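Local atomic coordinates of 4-hydroxy-tetrahydrodipicolinate synthase (Methylacidiphilum fumariolicum SolV, PDB entry 6T3T), a protein that probably catalyses the condensation of pyruvate with aspartate semialdehyde to 4-hydroxy-tetrahydrodipicolinate, a step of lysine biosynthesis, and works as a homotetramer. Residues A256-E260 with G261-L265; A190-L193 with P194-V198; T289-K292 with L293-E297; E224-P227 with F228-R231. All coordinates share one frame; numbering follows the deposited sequence.

Interaction 1: residues A256-E260 with G261-L265; sequences ALAME and GLTDL
Two backbone bonds tie Gly261 and Leu262 back to the last turn of the helix and make the ending a Schellman motif. Leu262 N donates to Leu257 O at 2.9 Å, while Gly261 N reaches Ala258 O, also at 2.9 Å, from above the carbonyl plane rather than along a lone pair. Gly261 has a positive phi (72°), and a CB here would collide with Glu260 O, which is why glycine suits the place. A water adds a further link, donating to Ala258 O at 3.0 Å and to Thr263 O, and the CA-H of Ala258 makes a C-H...O contact with Thr263 O.

Apolar contacts add to the backbone bonds. CD2 of Leu257 meets CD1 of Leu262 at 3.8 Å, the two side chains crossing at about a right angle, and CB of Leu257 rests against Thr263 CG2 at 3.7 Å. Thr263 has its hydroxyl anti to the backbone N (chi1 -173°), which turns the methyl branch back to the helix. The small Ala258 lets the returning chain come close, its CB lying 3.8 Å from CB of Leu265.

CD1 of Leu262 lies against both CB and the carboxylate OE1 of Glu260, whose other oxygen, OE2, forms a salt bridge with Lys290 of helix 276-295. Leu286 of that same helix touches Ala256, Met259 and Glu260, so the end of helix 251-259 packs against the C-terminal helix, with Leu210 of a loop touching Leu257.

Interaction 2: residues A190-L193 with P194-V198; sequences ALTL and PFLSV
Leu191 and Phe195, one turn apart, cross at a slant, CB of the leucine lying over the ring away from its centre. CB of Leu191 is 4.2 Å from the ring centroid and 28° off the normal, an off-centre CH-pi contact, and its closest ring atom is Phe195 CE1 at 3.8 Å. CD1 of Leu191 also reaches CE1, since CG stands anti to the carbonyl carbon (chi1 -62°) and carries the branch alongside the ring. An alanine in place of Phe195 is likely to strip Leu191 of its aromatic partner and open a gap beside Val168 and Val171 of helix 168-177, which the ring also touches.

The methyl of Thr192 runs alongside Leu196, its CG2 3.9 Å from CD1 of the leucine; the threonine hydroxyl makes weak hydrogen bonds to Ser186 OG and to the carbonyls of Asp188 and Asp189. Leu193 and Pro194 instead stand at about a right angle. Proline has no N-H to give and is tolerated here in the first turn, where its CG packs toward Leu191 CD2.

Backbone bonds hold these side chains in step: Phe195 N to Leu191 O and Leu196 N to Thr192 O, the latter nearly straight at 168°. Ser197 OG gives its proton to Pro194 O at 2.8 Å, the hydroxyl's polar need being met within its own buried helix. Such a short, apolar helix between strands 183-186 and 202-205 is the connecting helix of a beta-alpha-beta unit in a TIM barrel.

Interaction 3: residues T289-K292 with L293-E297; sequences TKEK and LAKVE
The methyl of Thr289 lies along the side chain of Leu293, one turn on, with CG2 of Thr289 3.7 Å from CD1 of Leu293. This methyl stands anti to the threonine's own backbone N, while the hydroxyl bonds to Thr285 O. On another flank the carboxylate of Glu291 lies against the aliphatic chain of Lys295: OE1 of Glu291 is 3.8 Å from CD of Lys295, yet 5.3 Å from its NZ, too far for a salt bridge. The bend of Glu291 at chi2 (62°) brings its carboxylate over this chain and places OE2 near Ala294 CB.

Behind these contacts runs the helical backbone. Leu293 N donates to Thr289 O at 2.8 Å, Ala294 N to Lys290 O at 3.1 Å and Lys295 N to Glu291 O at 3.2 Å; further bonds from Lys295 N and Val296 N to Lys292 O are weak.

Leu293 turns inward to Phe211 of a loop and to Thr236 and Leu237 of helix 227-243; replacing it with a serine would probably leave these neighbours and the Thr289 methyl without their apolar partner. Thr289 meets Leu240 there too, so the last turns of helix 276-295 pack along helix 227-243, and Lys292 also touches Glu176 of the second subunit.

Interaction 4: residues E224-P227 with F228-R231; sequences EGKP and FEAR
The ring of Phe228 carries the Pro227 pyrrolidine over one face. CG of Pro227 sits 4.0 Å from the ring centroid and 2° off its normal, a CH-pi contact with the carbon almost exactly above the centre. Phe228 has CG anti to its carbonyl carbon (chi1 -53°), which swings the ring back over the preceding proline. This ring also meets Tyr222 of the second subunit edge-to-face, and Pro227 packs on its own counterpart there, so the pair belongs to a subunit interface.

Lys226 and Glu229 form a separate, polar pair. They make no direct salt bridge, NZ of Lys226 being 4.4 Å from OE2 of Glu229; a water joins them, accepting from Lys226 NZ at 2.9 Å and donating to Glu229 OE1 at 2.7 Å. The aliphatic CD of Lys226 passes 3.7 Å from Glu229 OE1.

Backbone bonds start the helix: Ala230 N to Lys226 O at 3.1 Å and Arg231 N to Pro227 O at 2.8 Å. Proline suits the first turn because its missing N-H costs no bond there. Gly225, at positive phi, closes a Schellman motif that ends helix 212-223, and the next residue, Lys226, is already the N-cap of helix 227-243, a short connection between consecutive helices.

How the interactions relate
Along the chain the order is interaction 2, interaction 4, interaction 1, interaction 3, running from the helix between strands 183-186 and 202-205 of the TIM barrel to the C-terminal helices that follow its eighth strand. Interactions 2 and 4 have centres about 12 Å apart and touch, Leu193 CD2 lying 3.7 Å from Arg231 CA; both also meet the second subunit, so barrel helix, C-terminal part and subunit contact come together. Interactions 1 and 3, centres about 20 Å apart, are joined by the Glu260-Lys290 salt bridge between helices 251-259 and 276-295. Interactions 1 and 4 lie farthest apart, about 32 Å between centres, yet helix 227-243 leads on to helix 251-259.

Interaction 1: residues A256-E260 with G261-L265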
loop_
_atom_site.group_PDB
_atom_site.type_symbol
_atom_site.label_atom_id
_atom_site.label_comp_id
_atom_site.label_asym_id
_atom_site.label_seq_id
_atom_site.Cartn_x
_atom_site.Cartn_y
_atom_site.Cartn_z
ATOM N N ALA A 256 7.162 28.495 -7.246
ATOM C CA ALA A 256 6.662 29.078 -8.487
ATOM C C ALA A 256 6.333 30.556 -8.304
ATOM O O ALA A 256 6.756 31.396 -9.102
ATOM C CB ALA A 256 5.433 28.302 -8.968
ATOM N N LEU A 257 5.621 30.901 -7.221
ATOM C CA LEU A 257 5.262 32.298 -6.990
ATOM C C LEU A 257 6.506 33.157 -6.785
ATOM O O LEU A 257 6.547 34.316 -7.219
ATOM C CB LEU A 257 4.316 32.422 -5.792
ATOM C CG LEU A 257 2.879 31.933 -6.029
ATOM C CD1 LEU A 257 2.224 31.614 -4.712
ATOM C CD2 LEU A 257 2.014 32.934 -6.891
ATOM N N ALA A 258 7.539 32.607 -6.137
ATOM C CA ALA A 258 8.778 33.380 -5.994
ATOM C C ALA A 258 9.476 33.561 -7.336
ATOM O O ALA A 258 10.118 34.594 -7.571
ATOM C CB ALA A 258 9.728 32.717 -4.992
ATOM N N MET A 259 9.393 32.567 -8.219
ATOM C CA MET A 259 9.990 32.730 -9.535
ATOM C C MET A 259 9.307 33.857 -10.313
ATOM O O MET A 259 9.956 34.541 -11.114
ATOM C CB MET A 259 9.887 31.407 -10.309
ATOM C CG MET A 259 10.974 30.383 -9.998
ATOM S SD MET A 259 10.681 28.802 -10.815
ATOM C CE MET A 259 10.237 29.366 -12.445
ATOM N N GLU A 260 8.020 34.104 -10.045
ATOM C CA GLU A 260 7.271 35.218 -10.616
ATOM C C GLU A 260 7.465 36.529 -9.859
ATOM O O GLU A 260 6.834 37.524 -10.220
ATOM C CB GLU A 260 5.785 34.857 -10.690
ATOM C CG GLU A 260 5.571 33.722 -11.704
ATOM C CD GLU A 260 4.152 33.246 -11.846
ATOM O OE1 GLU A 260 3.287 33.560 -10.998
ATOM O OE2 GLU A 260 3.905 32.534 -12.838
ATOM N N GLY A 261 8.338 36.550 -8.852
ATOM C CA GLY A 261 8.589 37.741 -8.060
ATOM C C GLY A 261 7.465 38.114 -7.132
ATOM O O GLY A 261 7.343 39.272 -6.759
ATOM N N LEU A 262 6.610 37.163 -6.771
ATOM C CA LEU A 262 5.377 37.467 -6.066
ATOM C C LEU A 262 5.490 37.242 -4.568
ATOM O O LEU A 262 4.642 37.722 -3.814
ATOM C CB LEU A 262 4.231 36.625 -6.635
ATOM C CG LEU A 262 3.937 37.044 -8.083
ATOM C CD1 LEU A 262 2.808 36.239 -8.689
ATOM C CD2 LEU A 262 3.641 38.550 -8.145
ATOM N N THR A 263 6.504 36.503 -4.131
ATOM C CA THR A 263 6.751 36.271 -2.722
ATOM C C THR A 263 8.228 35.917 -2.590
ATOM O O THR A 263 8.905 35.670 -3.589
ATOM C CB THR A 263 5.809 35.181 -2.167
ATOM O OG1 THR A 263 5.952 35.087 -0.740
ATOM C CG2 THR A 263 6.103 33.830 -2.814
ATOM N N ASP A 264 8.747 35.994 -1.366
ATOM C CA ASP A 264 10.070 35.453 -1.079
ATOM C C ASP A 264 10.016 33.934 -0.995
ATOM O O ASP A 264 9.086 33.362 -0.421
ATOM C CB ASP A 264 10.616 35.992 0.241
ATOM C CG ASP A 264 10.914 37.451 0.182
ATOM O OD1 ASP A 264 10.693 38.055 -0.887
ATOM O OD2 ASP A 264 11.387 37.986 1.199
ATOM N N LEU A 265 11.035 33.278 -1.542
ATOM C CA LEU A 265 11.149 31.838 -1.341
ATOM C C LEU A 265 11.738 31.641 0.054
ATOM O O LEU A 265 12.931 31.395 0.241
ATOM C CB LEU A 265 11.981 31.170 -2.422
ATOM C CG LEU A 265 12.066 29.653 -2.232
ATOM C CD1 LEU A 265 10.741 29.114 -1.711
ATOM C CD2 LEU A 265 12.419 29.001 -3.534
HETATM O O HOH W 1 10.869 36.441 -5.379
#

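Interaction 2: residues A190-L193 with P194-V198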
loop_
_atom_site.group_PDB
_atom_site.type_symbol
_atom_site.label_atom_id
_atom_site.label_comp_id
_atom_site.label_asym_id
_atom_site.label_seq_id
_atom_site.Cartn_x
_atom_site.Cartn_y
_atom_site.Cartn_z
ATOM N N ALA A 190 -5.335 17.857 -9.655
ATOM C CA ALA A 190 -5.290 16.907 -10.759
ATOM C C ALA A 190 -6.536 16.041 -10.826
ATOM O O ALA A 190 -6.851 15.526 -11.891
ATOM C CB ALA A 190 -4.046 16.016 -10.631
ATOM N N LEU A 191 -7.275 15.898 -9.725
ATOM C CA LEU A 191 -8.468 15.064 -9.698
ATOM C C LEU A 191 -9.757 15.875 -9.716
ATOM O O LEU A 191 -10.836 15.279 -9.658
ATOM C CB LEU A 191 -8.441 14.163 -8.453
ATOM C CG LEU A 191 -7.285 13.164 -8.372
ATOM C CD1 LEU A 191 -7.340 12.387 -7.064
ATOM C CD2 LEU A 191 -7.372 12.217 -9.518
ATOM N N THR A 192 -9.669 17.217 -9.786
ATOM C CA THR A 192 -10.865 18.055 -9.741
ATOM C C THR A 192 -11.856 17.648 -10.826
ATOM O O THR A 192 -13.027 17.375 -10.534
ATOM C CB THR A 192 -10.496 19.532 -9.886
ATOM O OG1 THR A 192 -9.823 19.966 -8.719
ATOM C CG2 THR A 192 -11.715 20.417 -10.114
ATOM N N LEU A 193 -11.396 17.558 -12.083
ATOM C CA LEU A 193 -12.339 17.241 -13.155
ATOM C C LEU A 193 -13.007 15.883 -12.982
ATOM O O LEU A 193 -14.238 15.807 -13.128
ATOM C CB LEU A 193 -11.656 17.348 -14.522
ATOM C CG LEU A 193 -12.574 16.907 -15.667
ATOM C CD1 LEU A 193 -13.718 17.885 -15.826
ATOM C CD2 LEU A 193 -11.784 16.820 -16.968
ATOM N N PRO A 194 -12.288 14.782 -12.721
ATOM C CA PRO A 194 -13.002 13.518 -12.482
ATOM C C PRO A 194 -13.868 13.560 -11.223
ATOM O O PRO A 194 -14.909 12.884 -11.179
ATOM C CB PRO A 194 -11.875 12.457 -12.433
ATOM C CG PRO A 194 -10.583 13.210 -12.283
ATOM C CD PRO A 194 -10.818 14.620 -12.756
ATOM N N PHE A 195 -13.482 14.344 -10.209
ATOM C CA PHE A 195 -14.322 14.491 -9.021
ATOM C C PHE A 195 -15.658 15.128 -9.387
ATOM O O PHE A 195 -16.712 14.657 -8.961
ATOM C CB PHE A 195 -13.601 15.306 -7.944
ATOM C CG PHE A 195 -12.726 14.469 -6.992
ATOM C CD1 PHE A 195 -12.139 13.299 -7.397
ATOM C CD2 PHE A 195 -12.523 14.871 -5.685
ATOM C CE1 PHE A 195 -11.343 12.560 -6.530
ATOM C CE2 PHE A 195 -11.724 14.126 -4.805
ATOM C CZ PHE A 195 -11.148 12.974 -5.227
ATOM N N LEU A 196 -15.620 16.210 -10.181
ATOM C CA LEU A 196 -16.823 16.873 -10.695
ATOM C C LEU A 196 -17.756 15.912 -11.445
ATOM O O LEU A 196 -18.984 15.986 -11.313
ATOM C CB LEU A 196 -16.395 17.997 -11.650
ATOM C CG LEU A 196 -16.167 19.422 -11.142
ATOM C CD1 LEU A 196 -15.502 19.444 -9.773
ATOM C CD2 LEU A 196 -15.331 20.166 -12.155
ATOM N N SER A 197 -17.189 15.025 -12.270
ATOM C CA SER A 197 -18.014 14.158 -13.110
ATOM C C SER A 197 -18.888 13.212 -12.285
ATOM O O SER A 197 -19.929 12.745 -12.767
ATOM C CB SER A 197 -17.127 13.338 -14.046
ATOM O OG SER A 197 -16.541 12.264 -13.328
ATOM N N VAL A 198 -18.485 12.889 -11.064
ATOM C CA VAL A 198 -19.313 12.019 -10.237
ATOM C C VAL A 198 -19.948 12.762 -9.062
ATOM O O VAL A 198 -20.467 12.126 -8.154
ATOM C CB VAL A 198 -18.516 10.798 -9.756
ATOM C CG1 VAL A 198 -18.113 9.967 -10.947
ATOM C CG2 VAL A 198 -17.269 11.232 -9.007
#

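Interaction 3: residues T289-K292 with L293-E297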
loop_
_atom_site.group_PDB
_atom_site.type_symbol
_atom_site.label_atom_id
_atom_site.label_comp_id
_atom_site.label_asym_id
_atom_site.label_seq_id
_atom_site.Cartn_x
_atom_site.Cartn_y
_atom_site.Cartn_z
ATOM N N THR A 289 3.183 26.026 -19.472
ATOM C CA THR A 289 1.785 26.206 -19.092
ATOM C C THR A 289 1.265 27.580 -19.488
ATOM O O THR A 289 0.117 27.721 -19.942
ATOM C CB THR A 289 1.643 25.996 -17.594
ATOM O OG1 THR A 289 2.067 24.669 -17.286
ATOM C CG2 THR A 289 0.175 26.196 -17.149
ATOM N N LYS A 290 2.086 28.607 -19.294
ATOM C CA LYS A 290 1.662 29.962 -19.615
ATOM C C LYS A 290 1.343 30.098 -21.087
ATOM O O LYS A 290 0.288 30.628 -21.463
ATOM C CB LYS A 290 2.755 30.943 -19.225
ATOM C CG LYS A 290 2.981 30.992 -17.748
ATOM C CD LYS A 290 3.764 32.224 -17.367
ATOM C CE LYS A 290 4.265 32.062 -15.923
ATOM N NZ LYS A 290 4.922 33.290 -15.384
ATOM N N GLU A 291 2.239 29.589 -21.943
ATOM C CA GLU A 291 2.000 29.665 -23.376
ATOM C C GLU A 291 0.806 28.800 -23.781
ATOM O O GLU A 291 -0.023 29.232 -24.590
ATOM C CB GLU A 291 3.261 29.317 -24.167
ATOM C CG GLU A 291 2.929 29.086 -25.623
ATOM C CD GLU A 291 2.344 30.346 -26.311
ATOM O OE1 GLU A 291 2.198 30.315 -27.557
ATOM O OE2 GLU A 291 2.070 31.382 -25.630
ATOM N N LYS A 292 0.673 27.597 -23.214
ATOM C CA LYS A 292 -0.465 26.755 -23.590
ATOM C C LYS A 292 -1.795 27.389 -23.164
ATOM O O LYS A 292 -2.781 27.342 -23.912
ATOM C CB LYS A 292 -0.326 25.369 -22.972
ATOM C CG LYS A 292 0.851 24.504 -23.484
ATOM C CD LYS A 292 0.941 23.264 -22.602
ATOM C CE LYS A 292 1.858 22.174 -23.188
ATOM N NZ LYS A 292 1.814 20.905 -22.365
ATOM N N LEU A 293 -1.841 27.984 -21.967
ATOM C CA LEU A 293 -3.037 28.686 -21.515
ATOM C C LEU A 293 -3.394 29.846 -22.446
ATOM O O LEU A 293 -4.580 30.116 -22.691
ATOM C CB LEU A 293 -2.826 29.204 -20.091
ATOM C CG LEU A 293 -3.007 28.148 -19.006
ATOM C CD1 LEU A 293 -2.580 28.680 -17.668
ATOM C CD2 LEU A 293 -4.477 27.719 -18.975
ATOM N N ALA A 294 -2.379 30.550 -22.968
ATOM C CA ALA A 294 -2.647 31.653 -23.884
ATOM C C ALA A 294 -3.314 31.148 -25.161
ATOM O O ALA A 294 -4.193 31.817 -25.705
ATOM C CB ALA A 294 -1.356 32.410 -24.198
ATOM N N LYS A 295 -2.994 29.929 -25.587
ATOM C CA LYS A 295 -3.562 29.384 -26.809
ATOM C C LYS A 295 -4.992 28.897 -26.616
ATOM O O LYS A 295 -5.694 28.687 -27.613
ATOM C CB LYS A 295 -2.705 28.226 -27.324
ATOM C CG LYS A 295 -1.318 28.677 -27.794
ATOM C CD LYS A 295 -0.341 27.514 -27.939
ATOM C CE LYS A 295 -0.728 26.538 -29.032
ATOM N NZ LYS A 295 0.449 25.728 -29.464
ATOM N N VAL A 296 -5.439 28.700 -25.373
ATOM C CA VAL A 296 -6.832 28.325 -25.133
ATOM C C VAL A 296 -7.497 29.418 -24.312
ATOM O O VAL A 296 -8.389 29.140 -23.502
ATOM C CB VAL A 296 -6.987 26.941 -24.464
ATOM C CG1 VAL A 296 -6.531 25.833 -25.421
ATOM C CG2 VAL A 296 -6.244 26.864 -23.136
ATOM N N GLU A 297 -7.079 30.670 -24.537
ATOM C CA GLU A 297 -7.568 31.773 -23.721
ATOM C C GLU A 297 -9.080 31.928 -23.820
ATOM O O GLU A 297 -9.718 32.332 -22.847
ATOM C CB GLU A 297 -6.880 33.079 -24.124
ATOM C CG GLU A 297 -7.490 34.302 -23.482
ATOM C CD GLU A 297 -6.539 35.496 -23.432
ATOM O OE1 GLU A 297 -5.346 35.313 -23.764
ATOM O OE2 GLU A 297 -6.978 36.610 -23.031
#

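Interaction 4: residues E224-P227 with F228-R231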
loop_
_atom_site.group_PDB
_atom_site.type_symbol
_atom_site.label_atom_id
_atom_site.label_comp_id
_atom_site.label_asym_id
_atom_site.label_seq_id
_atom_site.Cartn_x
_atom_site.Cartn_y
_atom_site.Cartn_z
ATOM N N GLU A 224 -21.480 24.104 -15.815
ATOM C CA GLU A 224 -22.466 24.588 -16.776
ATOM C C GLU A 224 -22.643 23.660 -17.995
ATOM O O GLU A 224 -23.267 24.062 -18.985
ATOM C CB GLU A 224 -22.154 26.046 -17.170
ATOM C CG GLU A 224 -20.975 26.335 -18.040
ATOM C CD GLU A 224 -20.428 27.747 -17.801
ATOM O OE1 GLU A 224 -20.688 28.325 -16.738
ATOM O OE2 GLU A 224 -19.739 28.302 -18.682
ATOM N N GLY A 225 -22.192 22.407 -17.913
ATOM C CA GLY A 225 -22.469 21.449 -18.969
ATOM C C GLY A 225 -21.596 21.537 -20.212
ATOM O O GLY A 225 -22.064 21.255 -21.321
ATOM N N LYS A 226 -20.337 21.929 -20.059
ATOM C CA LYS A 226 -19.367 21.974 -21.148
ATOM C C LYS A 226 -18.217 21.024 -20.822
ATOM O O LYS A 226 -17.090 21.453 -20.554
ATOM C CB LYS A 226 -18.885 23.408 -21.358
ATOM C CG LYS A 226 -20.074 24.384 -21.545
ATOM C CD LYS A 226 -19.608 25.806 -21.843
ATOM C CE LYS A 226 -20.764 26.677 -22.321
ATOM N NZ LYS A 226 -20.280 27.892 -23.039
ATOM N N PRO A 227 -18.466 19.723 -20.835
ATOM C CA PRO A 227 -17.433 18.801 -20.329
ATOM C C PRO A 227 -16.171 18.795 -21.174
ATOM O O PRO A 227 -15.074 18.613 -20.629
ATOM C CB PRO A 227 -18.144 17.445 -20.352
ATOM C CG PRO A 227 -19.194 17.624 -21.456
ATOM C CD PRO A 227 -19.675 19.016 -21.292
ATOM N N PHE A 228 -16.286 19.031 -22.487
ATOM C CA PHE A 228 -15.120 18.926 -23.363
ATOM C C PHE A 228 -14.209 20.151 -23.298
ATOM O O PHE A 228 -12.981 20.004 -23.364
ATOM C CB PHE A 228 -15.594 18.613 -24.781
ATOM C CG PHE A 228 -16.493 17.409 -24.819
ATOM C CD1 PHE A 228 -16.151 16.278 -24.095
ATOM C CD2 PHE A 228 -17.711 17.436 -25.481
ATOM C CE1 PHE A 228 -16.980 15.172 -24.072
ATOM C CE2 PHE A 228 -18.551 16.320 -25.464
ATOM C CZ PHE A 228 -18.176 15.192 -24.752
ATOM N N GLU A 229 -14.767 21.363 -23.166
ATOM C CA GLU A 229 -13.919 22.512 -22.847
ATOM C C GLU A 229 -13.278 22.338 -21.481
ATOM O O GLU A 229 -12.098 22.645 -21.300
ATOM C CB GLU A 229 -14.734 23.819 -22.873
ATOM C CG GLU A 229 -15.539 24.023 -24.174
ATOM C CD GLU A 229 -16.389 25.303 -24.159
ATOM O OE1 GLU A 229 -16.210 26.154 -23.265
ATOM O OE2 GLU A 229 -17.260 25.445 -25.036
ATOM N N ALA A 230 -14.035 21.828 -20.495
ATOM C CA ALA A 230 -13.419 21.557 -19.201
ATOM C C ALA A 230 -12.245 20.575 -19.349
ATOM O O ALA A 230 -11.144 20.827 -18.840
ATOM C CB ALA A 230 -14.465 21.051 -18.198
ATOM N N ARG A 231 -12.444 19.482 -20.092
ATOM C CA ARG A 231 -11.375 18.497 -20.273
ATOM C C ARG A 231 -10.151 19.117 -20.949
ATOM O O ARG A 231 -9.006 18.841 -20.567
ATOM C CB ARG A 231 -11.891 17.316 -21.101
ATOM C CG ARG A 231 -10.810 16.305 -21.466
ATOM C CD ARG A 231 -11.423 15.013 -21.989
ATOM N NE ARG A 231 -12.091 15.160 -23.284
ATOM C CZ ARG A 231 -13.033 14.325 -23.727
ATOM N NH1 ARG A 231 -13.432 13.291 -22.976
ATOM N NH2 ARG A 231 -13.577 14.513 -24.925
HETATM O O HOH W 2 -17.445 28.547 -23.391
#